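Local structure of mitochondrial enolase superfamily member 1 (Homo sapiens, 4A35) at residues V65-C68 against A69-L73; V140-D143 against P144-V148; D202-L205 against K206-A210; D231-R234 against C235-R239; Y429-E433 against V434-L438. The protein catalyses the magnesium-dependent dehydration of L-fuconate to 2-dehydro-3-deoxy-L-fuconate, a step in the breakdown of L-fucose. All blocks are in the same frame, centred on the assembly; numbering follows the deposited sequence.

Interaction 1. Residues V65-C68 against A69-L73; sequences VVVC and AVNAL
Helix 63-73 of the N-terminal domain, the alpha+beta capping domain of the mandelate racemase/muconate lactonizing enzyme family, sets V67 and N71 side by side, pointing the same way one turn apart. V67 CG1 lies 4.0 Å from N71 ND2, so a methyl lies alongside the amide nitrogen. N71 has its CG beside its own backbone N (chi1 -73°), which swings the amide back over the preceding turn and leaves N71 CG 3.6 Å from V67 O. The same carbonyl takes the N71 backbone N-H at 3.0 Å in a nearly straight bond. One residue back, V70 N binds V66 O at 2.8 Å, and V70 CG2, on the branch beside its backbone N, packs 3.5 Å from that same V66 O. A69 CB comes equally close, at 3.5 Å, so V66 O is flanked by a methyl from each residue. V65 O and C68 O complete the ladder with A69 N and A72 N. The helix packs in three directions. V66, V67 and V70 lie on the antiparallel sheet, touching V12 of strand 7-16, A38 and V40 of strand 36-44 and T56 of strand 52-58. The small A69 meets V111 and A115 of helix 110-131, with L73 against T116, and also touches V65 of the second subunit, where V65, C68 and A72 pack on V111, V65 and E64.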
loop_
_atom_site.group_PDB
_atom_site.type_symbol
_atom_site.label_atom_id
_atom_site.label_comp_id
_atom_site.label_asym_id
_atom_site.label_seq_id
_atom_site.Cartn_x
_atom_site.Cartn_y
_atom_site.Cartn_z
ATOM N N VAL A 65 4.388 -13.428 6.148
ATOM C CA VAL A 65 3.158 -12.610 6.111
ATOM C C VAL A 65 2.468 -12.759 4.724
ATOM O O VAL A 65 1.215 -12.896 4.611
ATOM C CB VAL A 65 3.461 -11.126 6.500
ATOM C CG1 VAL A 65 2.174 -10.318 6.537
ATOM C CG2 VAL A 65 4.211 -11.031 7.835
ATOM N N VAL A 66 3.282 -12.721 3.662
ATOM C CA VAL A 66 2.829 -12.940 2.269
ATOM C C VAL A 66 2.206 -14.363 2.152
ATOM O O VAL A 66 1.094 -14.521 1.612
ATOM C CB VAL A 66 3.968 -12.688 1.242
ATOM C CG1 VAL A 66 3.508 -13.014 -0.167
ATOM C CG2 VAL A 66 4.483 -11.235 1.330
ATOM N N VAL A 67 2.920 -15.402 2.654
ATOM C CA VAL A 67 2.422 -16.784 2.680
ATOM C C VAL A 67 1.021 -16.805 3.350
ATOM O O VAL A 67 0.088 -17.377 2.798
ATOM C CB VAL A 67 3.442 -17.755 3.366
ATOM C CG1 VAL A 67 2.796 -19.115 3.667
ATOM C CG2 VAL A 67 4.674 -17.926 2.475
ATOM N N CYS A 68 0.863 -16.118 4.500
ATOM C CA CYS A 68 -0.422 -16.019 5.196
ATOM C C CYS A 68 -1.533 -15.449 4.286
ATOM O O CYS A 68 -2.665 -15.956 4.252
ATOM C CB CYS A 68 -0.265 -15.147 6.441
ATOM S SG CYS A 68 -1.656 -15.284 7.582
ATOM N N ALA A 69 -1.185 -14.399 3.545
ATOM C CA ALA A 69 -2.150 -13.724 2.677
ATOM C C ALA A 69 -2.463 -14.606 1.445
ATOM O O ALA A 69 -3.623 -14.597 0.993
ATOM C CB ALA A 69 -1.603 -12.360 2.252
ATOM N N VAL A 70 -1.480 -15.406 0.952
ATOM C CA VAL A 70 -1.754 -16.361 -0.138
ATOM C C VAL A 70 -2.837 -17.369 0.396
ATOM O O VAL A 70 -3.833 -17.634 -0.285
ATOM C CB VAL A 70 -0.495 -17.079 -0.697
ATOM C CG1 VAL A 70 -0.918 -18.239 -1.658
ATOM C CG2 VAL A 70 0.413 -16.068 -1.433
ATOM N N ASN A 71 -2.649 -17.898 1.624
ATOM C CA ASN A 71 -3.623 -18.802 2.263
ATOM C C ASN A 71 -5.015 -18.156 2.377
ATOM O O ASN A 71 -6.013 -18.858 2.161
ATOM C CB ASN A 71 -3.103 -19.302 3.637
ATOM C CG ASN A 71 -1.980 -20.315 3.440
ATOM O OD1 ASN A 71 -2.005 -21.100 2.479
ATOM N ND2 ASN A 71 -0.992 -20.359 4.339
ATOM N N ALA A 72 -5.095 -16.819 2.655
ATOM C CA ALA A 72 -6.375 -16.091 2.720
ATOM C C ALA A 72 -7.037 -16.009 1.352
ATOM O O ALA A 72 -8.272 -15.984 1.269
ATOM C CB ALA A 72 -6.159 -14.680 3.303
ATOM N N LEU A 73 -6.239 -15.960 0.276
ATOM C CA LEU A 73 -6.822 -15.856 -1.063
ATOM C C LEU A 73 -7.159 -17.190 -1.695
ATOM O O LEU A 73 -7.930 -17.229 -2.663
ATOM C CB LEU A 73 -5.823 -15.135 -1.999
ATOM C CG LEU A 73 -5.649 -13.630 -1.751
ATOM C CD1 LEU A 73 -4.349 -13.118 -2.394
ATOM C CD2 LEU A 73 -6.883 -12.848 -2.196
#

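Interaction 2. Residues V140-D143 against P144-V148; sequences VDMD and PRMLV
M142 overlaps the next helix with the middle of its side chain: M142 CG rests 3.6 Å from M146 CG, and M142 SD lies over the backbone of L147, 3.6 Å from L147 CA. The junction is an N-cap, with D143 starting helix 144-148 directly after the loop that ends helix 135-141, and P144 as the first residue of the new turn. The two methionine chains meet at a slant and both reach W127 of helix 110-131; M142 also touches W124. Were M142 cut back to an alanine, M146 CG and L147 CB would probably lose their sulfur-and-methylene cover and a gap would open beside the two tryptophans. On the exposed side, the D143 carboxylate reaches forward over the first turn of helix 144-148, its CG anti to the backbone N (chi1 180°), which sets it beside R145 N. D143 O receives L147 N at 2.9 Å, close to straight, and M146 N only weakly. R145 contributes its backbone rather than its charge, since its guanidinium group runs off and R145 NE stays 5.8 Å from D143 OD1. The capping bond itself joins R145 N to D143 OD1 at 3.0 Å, the N-H meeting the anti side of the oxygen from 24° out of the carboxylate plane.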
loop_
_atom_site.group_PDB
_atom_site.type_symbol
_atom_site.label_atom_id
_atom_site.label_comp_id
_atom_site.label_asym_id
_atom_site.label_seq_id
_atom_site.Cartn_x
_atom_site.Cartn_y
_atom_site.Cartn_z
ATOM N N VAL A 140 1.304 -12.681 -27.267
ATOM C CA VAL A 140 1.469 -12.288 -28.707
ATOM C C VAL A 140 0.341 -12.883 -29.603
ATOM O O VAL A 140 -0.199 -12.169 -30.452
ATOM C CB VAL A 140 2.879 -12.666 -29.232
ATOM C CG1 VAL A 140 2.958 -12.703 -30.778
ATOM C CG2 VAL A 140 3.944 -11.725 -28.647
ATOM N N ASP A 141 -0.018 -14.164 -29.398
ATOM C CA ASP A 141 -1.006 -14.857 -30.217
ATOM C C ASP A 141 -2.447 -14.575 -29.835
ATOM O O ASP A 141 -3.338 -14.920 -30.599
ATOM C CB ASP A 141 -0.744 -16.370 -30.176
ATOM C CG ASP A 141 0.486 -16.818 -30.973
ATOM O OD1 ASP A 141 1.094 -15.954 -31.707
ATOM O OD2 ASP A 141 0.814 -18.024 -30.918
ATOM N N MET A 142 -2.679 -13.898 -28.687
ATOM C CA MET A 142 -4.008 -13.645 -28.155
ATOM C C MET A 142 -4.756 -12.644 -29.000
ATOM O O MET A 142 -4.203 -11.627 -29.426
ATOM C CB MET A 142 -3.887 -13.107 -26.718
ATOM C CG MET A 142 -4.966 -13.564 -25.852
ATOM S SD MET A 142 -4.741 -12.998 -24.156
ATOM C CE MET A 142 -3.695 -14.372 -23.492
ATOM N N ASP A 143 -6.018 -12.934 -29.250
ATOM C CA ASP A 143 -6.900 -12.023 -29.956
ATOM C C ASP A 143 -6.982 -10.696 -29.124
ATOM O O ASP A 143 -7.175 -10.804 -27.893
ATOM C CB ASP A 143 -8.275 -12.718 -30.043
ATOM C CG ASP A 143 -9.339 -11.922 -30.745
ATOM O OD1 ASP A 143 -9.896 -11.008 -30.118
ATOM O OD2 ASP A 143 -9.679 -12.273 -31.889
ATOM N N PRO A 144 -6.837 -9.478 -29.701
ATOM C CA PRO A 144 -6.923 -8.262 -28.853
ATOM C C PRO A 144 -8.169 -8.208 -27.939
ATOM O O PRO A 144 -8.045 -7.775 -26.810
ATOM C CB PRO A 144 -6.912 -7.123 -29.878
ATOM C CG PRO A 144 -6.059 -7.688 -31.018
ATOM C CD PRO A 144 -6.525 -9.124 -31.112
ATOM N N ARG A 145 -9.362 -8.657 -28.400
ATOM C CA ARG A 145 -10.545 -8.610 -27.530
ATOM C C ARG A 145 -10.379 -9.549 -26.313
ATOM O O ARG A 145 -10.816 -9.228 -25.178
ATOM C CB ARG A 145 -11.784 -8.951 -28.348
ATOM C CG ARG A 145 -12.039 -7.843 -29.377
ATOM C CD ARG A 145 -13.420 -7.885 -30.021
ATOM N NE ARG A 145 -13.673 -6.666 -30.807
ATOM C CZ ARG A 145 -14.173 -5.531 -30.314
ATOM N NH1 ARG A 145 -14.486 -5.436 -29.022
ATOM N NH2 ARG A 145 -14.356 -4.481 -31.106
ATOM N N MET A 146 -9.712 -10.695 -26.549
ATOM C CA MET A 146 -9.437 -11.683 -25.503
ATOM C C MET A 146 -8.471 -11.082 -24.492
ATOM O O MET A 146 -8.695 -11.208 -23.285
ATOM C CB MET A 146 -8.879 -13.001 -26.099
ATOM C CG MET A 146 -8.393 -14.021 -25.041
ATOM S SD MET A 146 -9.783 -14.577 -24.042
ATOM C CE MET A 146 -8.965 -15.461 -22.785
ATOM N N LEU A 147 -7.391 -10.465 -24.971
ATOM C CA LEU A 147 -6.415 -9.849 -24.075
ATOM C C LEU A 147 -7.086 -8.750 -23.191
ATOM O O LEU A 147 -6.934 -8.772 -21.971
ATOM C CB LEU A 147 -5.233 -9.280 -24.897
ATOM C CG LEU A 147 -4.011 -8.915 -24.018
ATOM C CD1 LEU A 147 -2.726 -9.223 -24.702
ATOM C CD2 LEU A 147 -4.051 -7.461 -23.530
ATOM N N VAL A 148 -7.874 -7.825 -23.799
ATOM C CA VAL A 148 -8.509 -6.759 -23.000
ATOM C C VAL A 148 -9.528 -7.370 -21.996
ATOM O O VAL A 148 -9.677 -6.830 -20.885
ATOM C CB VAL A 148 -9.118 -5.587 -23.815
ATOM C CG1 VAL A 148 -8.045 -4.876 -24.634
ATOM C CG2 VAL A 148 -10.267 -6.051 -24.693
#

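Interaction 3. Residues D202-L205 against K206-A210; sequences DDTL and KQLCA
With CG beside its own backbone N (chi1 -66°) and every later bond extended, K206 runs back along the helix over D202, its CG 3.2 Å from D202 O. Q207 starts the same way (chi1 -76°) and sends its amide back toward T204. Both pairs are then closed by water. One molecule accepts from K206 NZ at 2.8 Å and donates to D202 OD2 at 3.3 Å, so the opposite charges are joined through solvent and not directly. The other lies 2.7 Å from T204 OG1, which also bonds S201 OG, and donates to Q207 OE1 at 3.1 Å. These are the opening turns of helix 202-214, a helix of the barrel domain of the enolase superfamily, and regular i to i+4 bonds from K206 N, Q207 N, L208 N and C209 N hold them. On its buried side L205 CD1 approaches C209 SG at 4.1 Å, and both side chains touch C195. On a separate flank, T204 CG2 and L208 CD1 lie alongside each other at the same separation, 4.1 Å, with L208 reaching on to C195 and Y200. Helix 228-242 packs alongside: D202 OD1 forms a salt bridge with R233 NH1, which together with its place in the first turn would probably help keep the carboxylate ionised, while L205 packs on R234 and K206 on I237.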
loop_
_atom_site.group_PDB
_atom_site.type_symbol
_atom_site.label_atom_id
_atom_site.label_comp_id
_atom_site.label_asym_id
_atom_site.label_seq_id
_atom_site.Cartn_x
_atom_site.Cartn_y
_atom_site.Cartn_z
ATOM N N ASP A 202 37.540 -0.784 -3.852
ATOM C CA ASP A 202 37.919 -0.312 -5.195
ATOM C C ASP A 202 38.315 -1.480 -6.095
ATOM O O ASP A 202 37.819 -1.606 -7.213
ATOM C CB ASP A 202 39.105 0.668 -5.089
ATOM C CG ASP A 202 38.759 2.087 -4.674
ATOM O OD1 ASP A 202 37.620 2.310 -4.176
ATOM O OD2 ASP A 202 39.625 2.975 -4.834
ATOM N N ASP A 203 39.225 -2.332 -5.598
ATOM C CA ASP A 203 39.705 -3.522 -6.309
ATOM C C ASP A 203 38.555 -4.433 -6.690
ATOM O O ASP A 203 38.464 -4.832 -7.857
ATOM C CB ASP A 203 40.729 -4.273 -5.450
ATOM C CG ASP A 203 42.096 -3.609 -5.398
ATOM O OD1 ASP A 203 42.383 -2.757 -6.279
ATOM O OD2 ASP A 203 42.904 -3.981 -4.512
ATOM N N THR A 204 37.665 -4.747 -5.737
ATOM C CA THR A 204 36.510 -5.618 -6.030
ATOM C C THR A 204 35.644 -5.030 -7.162
ATOM O O THR A 204 35.236 -5.739 -8.097
ATOM C CB THR A 204 35.653 -5.808 -4.777
ATOM O OG1 THR A 204 36.394 -6.549 -3.817
ATOM C CG2 THR A 204 34.355 -6.531 -5.076
ATOM N N LEU A 205 35.345 -3.728 -7.043
ATOM C CA LEU A 205 34.487 -3.076 -8.037
ATOM C C LEU A 205 35.188 -3.066 -9.418
ATOM O O LEU A 205 34.516 -3.315 -10.427
ATOM C CB LEU A 205 34.123 -1.662 -7.583
ATOM C CG LEU A 205 33.251 -0.841 -8.521
ATOM C CD1 LEU A 205 31.966 -1.561 -8.862
ATOM C CD2 LEU A 205 32.989 0.538 -7.909
ATOM N N LYS A 206 36.529 -2.786 -9.457
ATOM C CA LYS A 206 37.249 -2.816 -10.735
ATOM C C LYS A 206 37.181 -4.226 -11.363
ATOM O O LYS A 206 36.997 -4.338 -12.569
ATOM C CB LYS A 206 38.719 -2.354 -10.580
ATOM C CG LYS A 206 38.844 -0.883 -10.202
ATOM C CD LYS A 206 40.215 -0.549 -9.620
ATOM C CE LYS A 206 40.318 0.927 -9.309
ATOM N NZ LYS A 206 41.665 1.313 -8.768
ATOM N N GLN A 207 37.299 -5.283 -10.538
ATOM C CA GLN A 207 37.244 -6.694 -10.981
ATOM C C GLN A 207 35.868 -7.035 -11.604
ATOM O O GLN A 207 35.809 -7.606 -12.705
ATOM C CB GLN A 207 37.562 -7.633 -9.807
ATOM C CG GLN A 207 39.065 -7.665 -9.476
ATOM C CD GLN A 207 39.474 -8.420 -8.224
ATOM O OE1 GLN A 207 38.846 -8.354 -7.156
ATOM N NE2 GLN A 207 40.612 -9.082 -8.310
ATOM N N LEU A 208 34.775 -6.646 -10.923
ATOM C CA LEU A 208 33.402 -6.890 -11.429
ATOM C C LEU A 208 33.149 -6.169 -12.760
ATOM O O LEU A 208 32.588 -6.772 -13.695
ATOM C CB LEU A 208 32.371 -6.456 -10.404
ATOM C CG LEU A 208 32.357 -7.278 -9.120
ATOM C CD1 LEU A 208 31.546 -6.560 -8.077
ATOM C CD2 LEU A 208 31.836 -8.706 -9.378
ATOM N N CYS A 209 33.600 -4.909 -12.851
ATOM C CA CYS A 209 33.498 -4.099 -14.084
ATOM C C CYS A 209 34.242 -4.769 -15.239
ATOM O O CYS A 209 33.667 -4.959 -16.311
ATOM C CB CYS A 209 34.023 -2.692 -13.845
ATOM S SG CYS A 209 32.919 -1.669 -12.848
ATOM N N ALA A 210 35.531 -5.129 -15.014
ATOM C CA ALA A 210 36.356 -5.778 -16.023
ATOM C C ALA A 210 35.707 -7.068 -16.505
ATOM O O ALA A 210 35.665 -7.311 -17.719
ATOM C CB ALA A 210 37.755 -6.057 -15.461
HETATM O O HOH W 1 40.786 3.824 -7.764
HETATM O O HOH W 2 37.335 -8.943 -4.465
#

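Interaction 4. Residues D231-R234 against C235-R239; sequences DMRR and CQIIR
I237 folds its longer branch back over the turn before it: I237 CD1 is 3.5 Å from R233 O and 4.2 Å from R233 CG. C235 does likewise with a shorter arm. Its SG, beside its own backbone N (chi1 -73°), lies 3.3 Å from D231 O, the carbonyl that accepts C235 N. I238 CG1 sits at the same distance, 3.3 Å, from R234 O. Beneath these contacts runs the helical ladder, somewhat stretched where I237 N meets R233 O at 3.3 Å. The helix is 228-242, the crossover of a beta-alpha-beta unit, and C235 and I238 pack down on V222 of strand 219-223 and on M250 and L248 of strand 247-251. Further out, polar groups fix the arginines. R234 NH2 makes a salt bridge of 2.9 Å to D231 OD1, while R234 NE binds D230 OD2. D231 OD2 is in turn gripped by G225 N and W264 NE1. R234 CG passes 3.6 Å above one face of the R233 guanidinium, whose NH1 forms a salt bridge with D202 OD1 of helix 202-214 and whose NH2 reaches D230 OD1 and Y200 O. Chemically, the buried R234 charge is probably offset by D230 and D231, the former shared with R233, and R234 NH2 spends a further bond on K223 O, making R234 a second-shell support for the backbone of a residue that, by similarity, is the proton donor/acceptor.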
loop_
_atom_site.group_PDB
_atom_site.type_symbol
_atom_site.label_atom_id
_atom_site.label_comp_id
_atom_site.label_asym_id
_atom_site.label_seq_id
_atom_site.Cartn_x
_atom_site.Cartn_y
_atom_site.Cartn_z
ATOM N N ASP A 231 29.483 7.504 -3.267
ATOM C CA ASP A 231 28.875 7.499 -4.597
ATOM C C ASP A 231 29.853 8.054 -5.624
ATOM O O ASP A 231 29.998 7.486 -6.695
ATOM C CB ASP A 231 27.559 8.294 -4.624
ATOM C CG ASP A 231 26.420 7.692 -3.828
ATOM O OD1 ASP A 231 26.479 6.464 -3.524
ATOM O OD2 ASP A 231 25.449 8.437 -3.520
ATOM N N MET A 232 30.553 9.128 -5.287
ATOM C CA MET A 232 31.537 9.682 -6.213
ATOM C C MET A 232 32.700 8.712 -6.431
ATOM O O MET A 232 33.049 8.487 -7.596
ATOM C CB MET A 232 32.017 11.033 -5.754
ATOM C CG MET A 232 31.226 12.121 -6.438
ATOM S SD MET A 232 31.541 13.603 -5.561
ATOM C CE MET A 232 30.090 14.436 -5.865
ATOM N N ARG A 233 33.200 8.055 -5.355
ATOM C CA ARG A 233 34.263 7.042 -5.448
ATOM C C ARG A 233 33.864 5.909 -6.439
ATOM O O ARG A 233 34.641 5.591 -7.338
ATOM C CB ARG A 233 34.586 6.429 -4.049
ATOM C CG ARG A 233 35.413 5.102 -4.090
ATOM C CD ARG A 233 35.592 4.475 -2.715
ATOM N NE ARG A 233 34.444 3.663 -2.286
ATOM C CZ ARG A 233 34.296 2.351 -2.502
ATOM N NH1 ARG A 233 35.221 1.667 -3.187
ATOM N NH2 ARG A 233 33.222 1.711 -2.040
ATOM N N ARG A 234 32.670 5.305 -6.260
ATOM C CA ARG A 234 32.238 4.176 -7.073
ATOM C C ARG A 234 31.829 4.576 -8.505
ATOM O O ARG A 234 32.090 3.809 -9.438
ATOM C CB ARG A 234 31.130 3.365 -6.372
ATOM C CG ARG A 234 31.629 2.636 -5.093
ATOM C CD ARG A 234 30.530 1.781 -4.479
ATOM N NE ARG A 234 29.521 2.687 -3.971
ATOM C CZ ARG A 234 28.300 2.815 -4.471
ATOM N NH1 ARG A 234 27.871 1.983 -5.423
ATOM N NH2 ARG A 234 27.487 3.761 -4.015
ATOM N N CYS A 235 31.173 5.746 -8.687
ATOM C CA CYS A 235 30.782 6.213 -10.018
ATOM C C CYS A 235 32.040 6.538 -10.821
ATOM O O CYS A 235 32.098 6.193 -11.992
ATOM C CB CYS A 235 29.844 7.416 -9.926
ATOM S SG CYS A 235 28.183 6.993 -9.371
ATOM N N GLN A 236 33.063 7.119 -10.174
ATOM C CA GLN A 236 34.359 7.417 -10.832
ATOM C C GLN A 236 35.012 6.118 -11.357
ATOM O O GLN A 236 35.400 6.049 -12.528
ATOM C CB GLN A 236 35.326 8.147 -9.890
ATOM C CG GLN A 236 36.577 8.701 -10.610
ATOM C CD GLN A 236 36.208 9.756 -11.625
ATOM O OE1 GLN A 236 35.665 10.797 -11.291
ATOM N NE2 GLN A 236 36.411 9.479 -12.889
ATOM N N ILE A 237 35.061 5.091 -10.524
ATOM C CA ILE A 237 35.643 3.796 -10.915
ATOM C C ILE A 237 34.871 3.208 -12.106
ATOM O O ILE A 237 35.493 2.796 -13.088
ATOM C CB ILE A 237 35.718 2.811 -9.715
ATOM C CG1 ILE A 237 36.831 3.248 -8.729
ATOM C CG2 ILE A 237 35.913 1.346 -10.185
ATOM C CD1 ILE A 237 36.670 2.750 -7.357
ATOM N N ILE A 238 33.528 3.176 -12.036
ATOM C CA ILE A 238 32.761 2.561 -13.117
ATOM C C ILE A 238 32.934 3.368 -14.415
ATOM O O ILE A 238 33.237 2.787 -15.452
ATOM C CB ILE A 238 31.276 2.364 -12.728
ATOM C CG1 ILE A 238 31.169 1.382 -11.519
ATOM C CG2 ILE A 238 30.467 1.850 -13.930
ATOM C CD1 ILE A 238 29.687 1.386 -10.873
ATOM N N ARG A 239 32.723 4.685 -14.352
ATOM C CA ARG A 239 32.815 5.554 -15.525
ATOM C C ARG A 239 34.226 5.481 -16.176
ATOM O O ARG A 239 34.284 5.432 -17.405
ATOM C CB ARG A 239 32.370 7.003 -15.173
ATOM C CG ARG A 239 32.259 7.973 -16.354
ATOM C CD ARG A 239 31.504 7.413 -17.542
ATOM N NE ARG A 239 30.092 7.785 -17.533
ATOM C CZ ARG A 239 29.208 7.311 -18.394
ATOM N NH1 ARG A 239 29.568 6.394 -19.289
ATOM N NH2 ARG A 239 27.947 7.729 -18.355
#

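Interaction 5. Residues Y429-E433 against V434-L438; sequences YPDGE and VWKKL. With EDO (1,2-ethanediol), chain H.
Y429 presents its edge to the face of W435 in a T-shaped stack, ring planes at 79°, where the loop after helix 421-427 turns into the C-terminal helix 433-438 with G432 as N-cap. This is the tight half. Y429 CD1 stands 3.7 Å from W435 CG, toward the rim of the indole, while L438 CD1 covers the opposite face. P430, joined through a cis peptide, places its CB over the centre of the Y429 ring; W435 NE1 is held by R16 O, and R16 makes a cation-pi contact with Y429. K436 N closes the first turn on G432 O at 3.0 Å. The outer half is looser and lined by long charged chains. K436 stretches over the loop, its CD 3.3 Å from D431 O. E433, with CG anti to its backbone N (chi1 161°) and the chain extended beyond, carries its carboxylate to K437, whose NZ meets E433 OE2 in a salt bridge of 3.0 Å from above the carboxylate plane, 57° out of it. Exchanging E433 for a glutamine takes away that charge and is likely to leave the K437 ammonium without its mate, freer to swing into solvent. K437 NZ also donates to O1 of a 1,2-ethanediol, probably from the crystallisation liquor, at 2.7 Å.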
loop_
_atom_site.group_PDB
_atom_site.type_symbol
_atom_site.label_atom_id
_atom_site.label_comp_id
_atom_site.label_asym_id
_atom_site.label_seq_id
_atom_site.Cartn_x
_atom_site.Cartn_y
_atom_site.Cartn_z
ATOM N N TYR A 429 12.083 -21.814 4.586
ATOM C CA TYR A 429 12.252 -21.188 5.890
ATOM C C TYR A 429 11.049 -21.540 6.817
ATOM O O TYR A 429 9.892 -21.311 6.430
ATOM C CB TYR A 429 12.428 -19.662 5.752
ATOM C CG TYR A 429 12.665 -19.022 7.102
ATOM C CD1 TYR A 429 13.946 -18.956 7.648
ATOM C CD2 TYR A 429 11.602 -18.536 7.868
ATOM C CE1 TYR A 429 14.161 -18.454 8.936
ATOM C CE2 TYR A 429 11.811 -17.992 9.142
ATOM C CZ TYR A 429 13.094 -17.982 9.680
ATOM O OH TYR A 429 13.342 -17.492 10.941
ATOM N N PRO A 430 11.269 -21.999 8.065
ATOM C CA PRO A 430 12.554 -22.144 8.781
ATOM C C PRO A 430 13.205 -23.537 8.758
ATOM O O PRO A 430 14.307 -23.694 9.289
ATOM C CB PRO A 430 12.122 -21.850 10.230
ATOM C CG PRO A 430 10.761 -22.535 10.319
ATOM C CD PRO A 430 10.116 -22.252 8.971
ATOM N N ASP A 431 12.557 -24.540 8.153
ATOM C CA ASP A 431 13.044 -25.919 8.335
ATOM C C ASP A 431 13.890 -26.557 7.207
ATOM O O ASP A 431 14.352 -27.679 7.377
ATOM C CB ASP A 431 11.845 -26.818 8.700
ATOM C CG ASP A 431 11.174 -26.419 10.027
ATOM O OD1 ASP A 431 11.901 -25.970 10.962
ATOM O OD2 ASP A 431 9.927 -26.478 10.103
ATOM N N GLY A 432 14.208 -25.822 6.143
ATOM C CA GLY A 432 15.068 -26.336 5.087
ATOM C C GLY A 432 16.501 -26.445 5.581
ATOM O O GLY A 432 16.875 -25.747 6.533
ATOM N N GLU A 433 17.303 -27.310 4.952
ATOM C CA GLU A 433 18.716 -27.580 5.337
ATOM C C GLU A 433 19.514 -26.299 5.584
ATOM O O GLU A 433 20.210 -26.186 6.601
ATOM C CB GLU A 433 19.449 -28.446 4.268
ATOM C CG GLU A 433 20.995 -28.374 4.349
ATOM C CD GLU A 433 21.845 -28.772 3.145
ATOM O OE1 GLU A 433 21.450 -29.735 2.444
ATOM O OE2 GLU A 433 22.948 -28.191 2.961
ATOM N N VAL A 434 19.431 -25.338 4.646
ATOM C CA VAL A 434 20.235 -24.128 4.716
ATOM C C VAL A 434 19.893 -23.330 5.986
ATOM O O VAL A 434 20.818 -22.912 6.700
ATOM C CB VAL A 434 20.101 -23.286 3.415
ATOM C CG1 VAL A 434 20.762 -21.911 3.551
ATOM C CG2 VAL A 434 20.679 -24.049 2.220
ATOM N N TRP A 435 18.584 -23.196 6.314
ATOM C CA TRP A 435 18.159 -22.419 7.483
ATOM C C TRP A 435 18.369 -23.171 8.769
ATOM O O TRP A 435 18.585 -22.519 9.782
ATOM C CB TRP A 435 16.717 -21.917 7.308
ATOM C CG TRP A 435 16.697 -20.944 6.163
ATOM C CD1 TRP A 435 16.298 -21.194 4.875
ATOM C CD2 TRP A 435 17.349 -19.661 6.139
ATOM N NE1 TRP A 435 16.618 -20.123 4.063
ATOM C CE2 TRP A 435 17.262 -19.169 4.815
ATOM C CE3 TRP A 435 17.970 -18.860 7.127
ATOM C CZ2 TRP A 435 17.791 -17.928 4.446
ATOM C CZ3 TRP A 435 18.553 -17.662 6.742
ATOM C CH2 TRP A 435 18.385 -17.170 5.434
ATOM N N LYS A 436 18.422 -24.522 8.740
ATOM C CA LYS A 436 18.733 -25.280 9.958
ATOM C C LYS A 436 20.253 -25.117 10.266
ATOM O O LYS A 436 20.655 -25.189 11.422
ATOM C CB LYS A 436 18.349 -26.774 9.805
ATOM C CG LYS A 436 16.853 -27.034 9.929
ATOM C CD LYS A 436 16.526 -28.502 9.679
ATOM C CE LYS A 436 15.194 -28.905 10.280
ATOM N NZ LYS A 436 14.723 -30.211 9.748
ATOM N N LYS A 437 21.072 -24.832 9.232
ATOM C CA LYS A 437 22.517 -24.649 9.426
ATOM C C LYS A 437 22.787 -23.197 9.856
ATOM O O LYS A 437 23.693 -22.946 10.643
ATOM C CB LYS A 437 23.286 -24.978 8.120
ATOM C CG LYS A 437 23.424 -26.496 7.878
ATOM C CD LYS A 437 24.039 -26.822 6.500
ATOM C CE LYS A 437 24.343 -28.295 6.392
ATOM N NZ LYS A 437 25.007 -28.612 5.065
ATOM N N LEU A 438 22.040 -22.237 9.276
ATOM C CA LEU A 438 22.254 -20.830 9.579
ATOM C C LEU A 438 21.608 -20.402 10.900
ATOM O O LEU A 438 22.056 -19.420 11.506
ATOM C CB LEU A 438 21.716 -19.950 8.442
ATOM C CG LEU A 438 22.513 -20.068 7.107
ATOM C CD1 LEU A 438 21.879 -19.198 6.013
ATOM C CD2 LEU A 438 23.963 -19.629 7.276
HETATM C C1 EDO H . 25.872 -32.032 4.300
HETATM O O1 EDO H . 24.907 -31.062 3.911
HETATM C C2 EDO H . 25.225 -32.765 5.536
HETATM O O2 EDO H . 24.911 -31.850 6.575
HETATM O O HOH W 3 15.727 -22.062 11.000
#

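In the fold
Interactions 3 and 4 form one unit: their centres are 11 Å apart, and helices 202-214 and 228-242 are tied by D202 OD1 to R233 NH1 at 2.7 Å, with L205 against R234 beside it. This pair lies nearest K223, the probable proton donor/acceptor, with the R234 side chain about 5 Å from that of K223 and about 13 Å from a magnesium ion. Interactions 1 and 5, nearest atoms about 7 Å apart, do not touch but share strand 7-16: V67 packs on D14, which is backbone-bonded to Y429. Interaction 2 stands apart, its nearest atoms about 33 Å from interactions 3, 4 and 5, yet helix 110-131 serves both it and interaction 1.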